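Local coordinates for MdbA protein (Corynebacterium matruchotii ATCC 14266, PDB 6BO0) that probably catalyses disulfide bond formation in exported proteins, as a thiol-disulfide oxidoreductase of the DsbA family with a thioredoxin fold, at residues Y13-N21 with D104-M115; G88-A96 with I123-L132. All blocks are in the same frame, centred on the assembly; numbering follows the deposited sequence.

Contact 1 of 2, residues Y13-N21 with D104-M115; sequences YNETTAFNN and DSAQVYWNFRTM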
# COMPACT_ATOMS: atom_id res chain seq x y z
N TYR A 13 7.23 -2.98 13.38
CA TYR A 13 6.06 -2.68 12.58
C TYR A 13 4.83 -3.23 13.28
O TYR A 13 4.28 -4.26 12.90
CB TYR A 13 6.25 -3.25 11.17
CG TYR A 13 7.53 -2.72 10.53
CD1 TYR A 13 7.64 -1.40 10.15
CD2 TYR A 13 8.62 -3.55 10.34
CE1 TYR A 13 8.81 -0.89 9.60
CE2 TYR A 13 9.78 -3.06 9.78
CZ TYR A 13 9.88 -1.73 9.41
OH TYR A 13 11.05 -1.26 8.87
N ASN A 14 4.41 -2.51 14.32
CA ASN A 14 3.39 -3.01 15.22
C ASN A 14 2.43 -1.95 15.69
O ASN A 14 2.00 -1.93 16.84
CB ASN A 14 4.05 -3.67 16.44
CG ASN A 14 3.09 -4.55 17.19
OD1 ASN A 14 2.31 -5.32 16.61
ND2 ASN A 14 3.13 -4.45 18.51
N GLU A 15 2.07 -1.07 14.77
CA GLU A 15 1.06 -0.07 15.06
C GLU A 15 -0.32 -0.66 15.13
O GLU A 15 -0.60 -1.69 14.52
CB GLU A 15 1.06 0.95 13.97
CG GLU A 15 2.30 1.79 13.93
CD GLU A 15 2.14 2.87 12.91
OE1 GLU A 15 1.43 3.84 13.23
OE2 GLU A 15 2.65 2.70 11.77
N THR A 16 -1.17 -0.01 15.93
CA THR A 16 -2.57 -0.35 15.98
C THR A 16 -3.32 0.51 15.01
O THR A 16 -2.88 1.63 14.71
CB THR A 16 -3.14 -0.06 17.35
OG1 THR A 16 -2.86 1.32 17.68
CG2 THR A 16 -2.53 -1.00 18.38
N THR A 17 -4.41 -0.01 14.49
CA THR A 17 -5.24 0.74 13.56
C THR A 17 -6.68 0.72 14.04
O THR A 17 -7.10 -0.17 14.80
CB THR A 17 -5.17 0.13 12.15
OG1 THR A 17 -5.53 -1.24 12.20
CG2 THR A 17 -3.73 0.23 11.58
N ALA A 18 -7.42 1.75 13.65
CA ALA A 18 -8.87 1.85 13.93
C ALA A 18 -9.55 2.28 12.64
O ALA A 18 -10.21 3.32 12.58
CB ALA A 18 -9.18 2.81 15.07
N PHE A 19 -9.48 1.42 11.65
CA PHE A 19 -10.18 1.63 10.40
C PHE A 19 -10.34 0.31 9.67
O PHE A 19 -9.84 -0.75 10.13
CB PHE A 19 -9.50 2.69 9.52
CG PHE A 19 -8.03 2.44 9.25
CD1 PHE A 19 -7.61 1.51 8.30
CD2 PHE A 19 -7.07 3.11 9.98
CE1 PHE A 19 -6.26 1.30 8.07
CE2 PHE A 19 -5.72 2.91 9.74
CZ PHE A 19 -5.31 1.99 8.79
N ASN A 20 -11.12 0.34 8.61
CA ASN A 20 -11.45 -0.82 7.80
C ASN A 20 -10.67 -0.82 6.50
O ASN A 20 -10.24 0.23 6.02
CB ASN A 20 -12.95 -0.80 7.49
CG ASN A 20 -13.77 -0.68 8.74
OD1 ASN A 20 -13.49 -1.41 9.69
ND2 ASN A 20 -14.68 0.26 8.79
N ASN A 21 -10.51 -2.02 5.95
CA ASN A 21 -9.82 -2.20 4.70
C ASN A 21 -10.67 -3.02 3.79
O ASN A 21 -11.14 -4.09 4.17
CB ASN A 21 -8.47 -2.94 4.88
CG ASN A 21 -8.60 -4.27 5.63
OD1 ASN A 21 -9.20 -4.33 6.71
ND2 ASN A 21 -8.02 -5.33 5.10
N ASP A 104 -7.14 -10.09 4.87
CA ASP A 104 -6.64 -10.00 6.20
C ASP A 104 -7.03 -8.67 6.83
O ASP A 104 -7.93 -7.98 6.34
CB ASP A 104 -5.13 -10.29 6.21
CG ASP A 104 -4.68 -11.07 7.44
OD1 ASP A 104 -4.76 -10.53 8.56
OD2 ASP A 104 -4.26 -12.23 7.28
N SER A 105 -6.43 -8.34 7.96
CA SER A 105 -6.88 -7.20 8.74
C SER A 105 -6.19 -5.90 8.29
O SER A 105 -5.09 -5.88 7.73
CB SER A 105 -6.60 -7.40 10.23
OG SER A 105 -5.20 -7.36 10.48
N ALA A 106 -6.88 -4.81 8.56
CA ALA A 106 -6.34 -3.48 8.32
C ALA A 106 -5.03 -3.28 9.05
O ALA A 106 -4.07 -2.67 8.52
CB ALA A 106 -7.34 -2.41 8.74
N GLN A 107 -4.92 -3.83 10.26
CA GLN A 107 -3.74 -3.64 11.05
C GLN A 107 -2.51 -4.34 10.39
O GLN A 107 -1.40 -3.78 10.33
CB GLN A 107 -3.96 -4.13 12.46
CG GLN A 107 -2.78 -3.87 13.34
CD GLN A 107 -3.16 -3.98 14.78
OE1 GLN A 107 -2.62 -4.80 15.51
NE2 GLN A 107 -4.14 -3.19 15.20
N VAL A 108 -2.70 -5.58 9.97
CA VAL A 108 -1.61 -6.31 9.33
C VAL A 108 -1.25 -5.63 8.01
O VAL A 108 -0.07 -5.47 7.69
CB VAL A 108 -1.98 -7.79 9.17
CG1 VAL A 108 -0.89 -8.54 8.40
CG2 VAL A 108 -2.18 -8.45 10.50
N TYR A 109 -2.26 -5.21 7.26
CA TYR A 109 -2.01 -4.50 6.01
C TYR A 109 -1.16 -3.24 6.24
O TYR A 109 -0.17 -3.01 5.55
CB TYR A 109 -3.32 -4.13 5.31
CG TYR A 109 -3.06 -3.26 4.10
CD1 TYR A 109 -2.52 -3.79 2.94
CD2 TYR A 109 -3.27 -1.90 4.14
CE1 TYR A 109 -2.22 -2.99 1.85
CE2 TYR A 109 -2.96 -1.08 3.06
CZ TYR A 109 -2.45 -1.63 1.92
OH TYR A 109 -2.15 -0.79 0.87
N TRP A 110 -1.59 -2.42 7.20
CA TRP A 110 -0.90 -1.17 7.46
C TRP A 110 0.56 -1.40 7.84
O TRP A 110 1.47 -0.74 7.31
CB TRP A 110 -1.63 -0.44 8.60
CG TRP A 110 -1.02 0.85 8.95
CD1 TRP A 110 -0.09 1.09 9.93
CD2 TRP A 110 -1.23 2.10 8.30
NE1 TRP A 110 0.28 2.41 9.94
CE2 TRP A 110 -0.41 3.05 8.95
CE3 TRP A 110 -2.03 2.51 7.25
CZ2 TRP A 110 -0.38 4.37 8.56
CZ3 TRP A 110 -1.99 3.83 6.88
CH2 TRP A 110 -1.18 4.74 7.53
N ASN A 111 0.78 -2.33 8.75
CA ASN A 111 2.14 -2.61 9.18
C ASN A 111 3.00 -3.24 8.07
O ASN A 111 4.19 -2.92 7.94
CB ASN A 111 2.15 -3.47 10.44
CG ASN A 111 1.76 -2.69 11.67
OD1 ASN A 111 2.32 -1.64 11.93
ND2 ASN A 111 0.78 -3.18 12.41
N PHE A 112 2.40 -4.09 7.24
CA PHE A 112 3.11 -4.70 6.13
C PHE A 112 3.49 -3.65 5.08
O PHE A 112 4.61 -3.65 4.58
CB PHE A 112 2.28 -5.82 5.53
CG PHE A 112 3.04 -6.73 4.61
CD1 PHE A 112 3.78 -7.78 5.11
CD2 PHE A 112 3.00 -6.56 3.24
CE1 PHE A 112 4.46 -8.64 4.27
CE2 PHE A 112 3.65 -7.45 2.39
CZ PHE A 112 4.39 -8.47 2.93
N ARG A 113 2.56 -2.75 4.79
CA ARG A 113 2.85 -1.66 3.84
C ARG A 113 3.99 -0.79 4.37
O ARG A 113 4.90 -0.42 3.62
CB ARG A 113 1.60 -0.84 3.56
CG ARG A 113 1.85 0.40 2.73
CD ARG A 113 0.59 1.14 2.36
NE ARG A 113 0.90 2.40 1.68
CZ ARG A 113 1.17 3.55 2.28
NH1 ARG A 113 1.13 3.67 3.59
NH2 ARG A 113 1.52 4.60 1.54
N THR A 114 3.92 -0.43 5.64
CA THR A 114 4.98 0.36 6.25
C THR A 114 6.33 -0.35 6.14
O THR A 114 7.35 0.25 5.78
CB THR A 114 4.68 0.70 7.71
OG1 THR A 114 3.48 1.47 7.77
CG2 THR A 114 5.83 1.48 8.35
N MET A 115 6.33 -1.63 6.46
CA MET A 115 7.55 -2.41 6.36
C MET A 115 8.11 -2.40 4.94
O MET A 115 9.29 -2.18 4.73
CB MET A 115 7.28 -3.83 6.89
CG MET A 115 8.44 -4.79 6.79
SD MET A 115 8.74 -5.51 5.18
CE MET A 115 7.25 -6.49 4.96
O HOH W 1 4.05 0.27 10.98
O HOH W 2 -10.85 -6.45 6.92
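Asn111 and Glu15 show how one side-chain amide can stand in for a backbone partner. Asn111 OD1 accepts from Glu15 N at 2.9 Å, while Asn111 ND2 donates, also at 2.9 Å, to Glu15 O, which lies near the amide plane and receives the bond on a lone pair. Gripped at both ends, the amide has its rotation fixed. In one of the two conformers of Glu15, OE2 accepts from Trp110 NE1 at 3.0 Å, lying in the indole plane but with the nitrogen 60° out of the carboxylate plane, and one water donates to both that OE2 and Asn111 OD1. Near the helix start, Asn21 ND2 binds Asp104 O at 2.9 Å in a nearly straight bond. The N-cap is supplied by Ser105, whose OG accepts from Val108 N.

Apolar packing fills the intervals between these bonds. Met115 CB sits over the centre of the Tyr13 ring, 3.8 Å from its centroid, and Tyr13 OH is hydrogen-bonded to Glu119. Thr17 CG2 rests 3.7 Å from Trp110 CB, and Thr17 CB lies over one face of the Phe19 ring, offset toward its rim. Phe19, with CG held between its own N and carbonyl carbon (chi1 54°), directs an edge at the indole face in an offset edge-to-face pair, planes at 73°. Helix 51-68 also packs on the pair, Ile67 against Phe19 and Met63 against Trp110.

An extended N-terminal segment is thus strapped along helix 106-118 before it enters the edge strand 20-24, joining the helical part of this DsbA-like protein to its thioredoxin-fold sheet.

Contact 2 of 2, residues G88-A96 with I123-L132; sequences GHSNKAGTA and IWGKKELKDL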
# COMPACT_ATOMS: atom_id res chain seq x y z
N GLY A 88 8.84 -8.62 -11.09
CA GLY A 88 9.91 -8.25 -10.20
C GLY A 88 9.39 -7.83 -8.84
O GLY A 88 8.33 -8.27 -8.41
N HIS A 89 10.18 -6.98 -8.18
CA HIS A 89 9.87 -6.60 -6.83
C HIS A 89 8.55 -5.88 -6.69
O HIS A 89 7.79 -6.10 -5.74
CB HIS A 89 10.99 -5.75 -6.24
CG HIS A 89 10.82 -5.51 -4.79
ND1 HIS A 89 11.13 -6.48 -3.86
CD2 HIS A 89 10.37 -4.43 -4.12
CE1 HIS A 89 10.85 -5.99 -2.66
NE2 HIS A 89 10.37 -4.76 -2.80
N SER A 90 8.26 -4.98 -7.63
CA SER A 90 7.03 -4.21 -7.50
C SER A 90 5.80 -5.11 -7.55
O SER A 90 4.82 -4.91 -6.81
CB SER A 90 6.93 -3.13 -8.57
OG SER A 90 8.04 -2.24 -8.49
N ASN A 91 5.86 -6.12 -8.42
CA ASN A 91 4.78 -7.10 -8.51
C ASN A 91 4.73 -8.03 -7.31
O ASN A 91 3.64 -8.32 -6.80
CB ASN A 91 4.93 -7.92 -9.78
CG ASN A 91 4.31 -7.22 -10.97
OD1 ASN A 91 3.08 -7.16 -11.08
ND2 ASN A 91 5.13 -6.67 -11.86
N LYS A 92 5.87 -8.52 -6.85
CA LYS A 92 5.86 -9.46 -5.72
C LYS A 92 5.40 -8.76 -4.44
O LYS A 92 4.52 -9.26 -3.73
CB LYS A 92 7.22 -10.11 -5.56
CG LYS A 92 7.62 -11.01 -6.75
CD LYS A 92 9.10 -11.34 -6.76
CE LYS A 92 9.54 -11.90 -8.09
NZ LYS A 92 11.00 -12.17 -8.09
N ALA A 93 6.00 -7.64 -4.14
CA ALA A 93 5.60 -6.86 -2.97
C ALA A 93 4.16 -6.40 -3.08
O ALA A 93 3.40 -6.49 -2.11
CB ALA A 93 6.54 -5.68 -2.77
N GLY A 94 3.77 -5.92 -4.27
CA GLY A 94 2.42 -5.48 -4.44
C GLY A 94 1.41 -6.60 -4.29
O GLY A 94 0.37 -6.43 -3.65
N THR A 95 1.72 -7.78 -4.85
CA THR A 95 0.84 -8.93 -4.69
C THR A 95 0.69 -9.32 -3.23
O THR A 95 -0.39 -9.63 -2.75
CB THR A 95 1.36 -10.11 -5.53
OG1 THR A 95 1.26 -9.79 -6.91
CG2 THR A 95 0.56 -11.36 -5.29
N ALA A 96 1.82 -9.36 -2.53
CA ALA A 96 1.76 -9.72 -1.12
C ALA A 96 0.90 -8.75 -0.31
O ALA A 96 0.03 -9.18 0.45
CB ALA A 96 3.16 -9.78 -0.53
N ILE A 123 15.42 -4.78 0.81
CA ILE A 123 14.71 -5.96 0.31
C ILE A 123 14.51 -6.00 -1.20
O ILE A 123 14.17 -7.05 -1.73
CB ILE A 123 13.35 -6.14 1.03
CG1 ILE A 123 12.35 -5.01 0.73
CG2 ILE A 123 13.56 -6.30 2.52
CD1 ILE A 123 10.94 -5.32 1.19
N TRP A 124 14.70 -4.88 -1.90
CA TRP A 124 14.40 -4.81 -3.32
C TRP A 124 15.16 -5.89 -4.07
O TRP A 124 16.39 -5.97 -4.00
CB TRP A 124 14.75 -3.43 -3.90
CG TRP A 124 14.43 -3.32 -5.35
CD1 TRP A 124 13.24 -3.05 -5.90
CD2 TRP A 124 15.33 -3.50 -6.44
NE1 TRP A 124 13.31 -3.06 -7.27
CE2 TRP A 124 14.60 -3.32 -7.63
CE3 TRP A 124 16.69 -3.80 -6.52
CZ2 TRP A 124 15.18 -3.42 -8.89
CZ3 TRP A 124 17.27 -3.88 -7.78
CH2 TRP A 124 16.51 -3.71 -8.94
N GLY A 125 14.40 -6.71 -4.78
CA GLY A 125 14.95 -7.77 -5.59
C GLY A 125 15.44 -9.00 -4.85
O GLY A 125 15.90 -9.95 -5.48
N LYS A 126 15.32 -9.01 -3.52
CA LYS A 126 15.86 -10.06 -2.68
C LYS A 126 14.82 -10.94 -2.03
O LYS A 126 15.18 -11.85 -1.29
CB LYS A 126 16.72 -9.44 -1.60
CG LYS A 126 17.93 -8.75 -2.19
CD LYS A 126 18.80 -8.08 -1.15
CE LYS A 126 20.02 -7.43 -1.80
NZ LYS A 126 20.28 -6.10 -1.18
N LYS A 127 13.54 -10.70 -2.32
CA LYS A 127 12.45 -11.42 -1.66
C LYS A 127 11.52 -12.03 -2.70
O LYS A 127 10.94 -11.32 -3.51
CB LYS A 127 11.65 -10.50 -0.74
CG LYS A 127 12.44 -9.87 0.38
CD LYS A 127 12.98 -10.88 1.36
CE LYS A 127 13.91 -10.20 2.35
NZ LYS A 127 14.61 -11.19 3.21
N GLU A 128 11.39 -13.35 -2.66
CA GLU A 128 10.39 -14.03 -3.45
C GLU A 128 9.07 -14.02 -2.67
O GLU A 128 9.04 -13.66 -1.49
CB GLU A 128 10.84 -15.45 -3.79
CG GLU A 128 12.10 -15.48 -4.64
CD GLU A 128 11.96 -14.73 -5.95
OE1 GLU A 128 10.91 -14.77 -6.62
OE2 GLU A 128 12.95 -14.10 -6.35
N LEU A 129 8.00 -14.47 -3.32
CA LEU A 129 6.72 -14.53 -2.63
C LEU A 129 6.80 -15.35 -1.35
O LEU A 129 6.18 -14.99 -0.36
CB LEU A 129 5.66 -15.08 -3.56
CG LEU A 129 5.19 -14.09 -4.63
CD1 LEU A 129 4.37 -14.82 -5.66
CD2 LEU A 129 4.40 -12.93 -4.04
N LYS A 130 7.56 -16.45 -1.34
CA LYS A 130 7.63 -17.24 -0.10
C LYS A 130 8.27 -16.44 1.05
O LYS A 130 7.95 -16.65 2.21
CB LYS A 130 8.41 -18.55 -0.32
CG LYS A 130 9.88 -18.40 -0.70
CD LYS A 130 10.52 -19.72 -1.09
CE LYS A 130 12.01 -19.52 -1.25
NZ LYS A 130 12.63 -19.32 0.09
N ASP A 131 9.21 -15.57 0.71
CA ASP A 131 9.89 -14.74 1.70
C ASP A 131 8.96 -13.65 2.22
O ASP A 131 8.92 -13.35 3.42
CB ASP A 131 11.16 -14.12 1.10
CG ASP A 131 12.11 -15.16 0.56
OD1 ASP A 131 12.47 -16.07 1.33
OD2 ASP A 131 12.43 -15.09 -0.64
N LEU A 132 8.23 -13.03 1.31
CA LEU A 132 7.21 -12.06 1.68
C LEU A 132 6.13 -12.69 2.54
O LEU A 132 5.64 -12.07 3.48
CB LEU A 132 6.65 -11.41 0.43
CG LEU A 132 7.64 -10.56 -0.33
CD1 LEU A 132 7.18 -10.31 -1.76
CD2 LEU A 132 7.88 -9.24 0.37
O HOH W 3 12.06 -9.06 -4.56
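His89 lies between two layers: Trp124 CA stands over the centre of one face of the imidazole, 3.8 Å from the ring centroid, and Ala93 CB, one helical turn on, covers part of the opposite face. With CG anti to the backbone N (chi1 -171°), the ring reaches across to the turn at 123-125, where Ile123 CD1 meets its edge. The indole of Trp124 comes in obliquely, its CD1 3.5 Å from His89 CB, the ring planes 57° apart.

Further along helix 89-103 leucine methyls pack on the backbone: Leu132 CD1 lies 3.5 Å from Lys92 O, Leu129 CD2 settles 3.7 Å from the same oxygen, and Leu132 CB meets Ala96 CB at 4.0 Å.

Polar links complete the contact. On the outer side Lys92, extended beyond CG, carries NZ to a salt bridge with Glu128 OE1 at 3.0 Å, and a weak bond to Glu128 OE2. One water joins His89 ND1 to Lys127 O, donating to the carbonyl. Glu128 is also the N-cap residue of helix 129-138, and its N binds Asp131 OD2 at 2.9 Å.

Two helices and the turn between 120-123 and 129-138 are joined here. His89 and Trp124 both touch Ser48, next to Cys49, found oxidised to S-hydroxycysteine, so this corner probably borders the redox site, consistent with the helical cap over the active site in DsbA-family thioredoxin folds.

Overall arrangement
Both contacts are partly buried, and each uses one of two consecutive helices of the helical part, 106-118 in contact 1 and 89-103 in contact 2. They meet at Phe112, whose ring packs on Ala96 and on the start of helix 129-138, although their centres are about 18 Å apart. Their chemistry follows their place. Contact 1, the larger, binds an irregular chain to a helix and relies on side-chain amides and an indole to satisfy backbone and carboxylate groups. Contact 2 sets helix against turn and helix, with aliphatic packing, one surface salt bridge and a layered imidazole, and it touches Ser48, beside the probably redox-active Cys49.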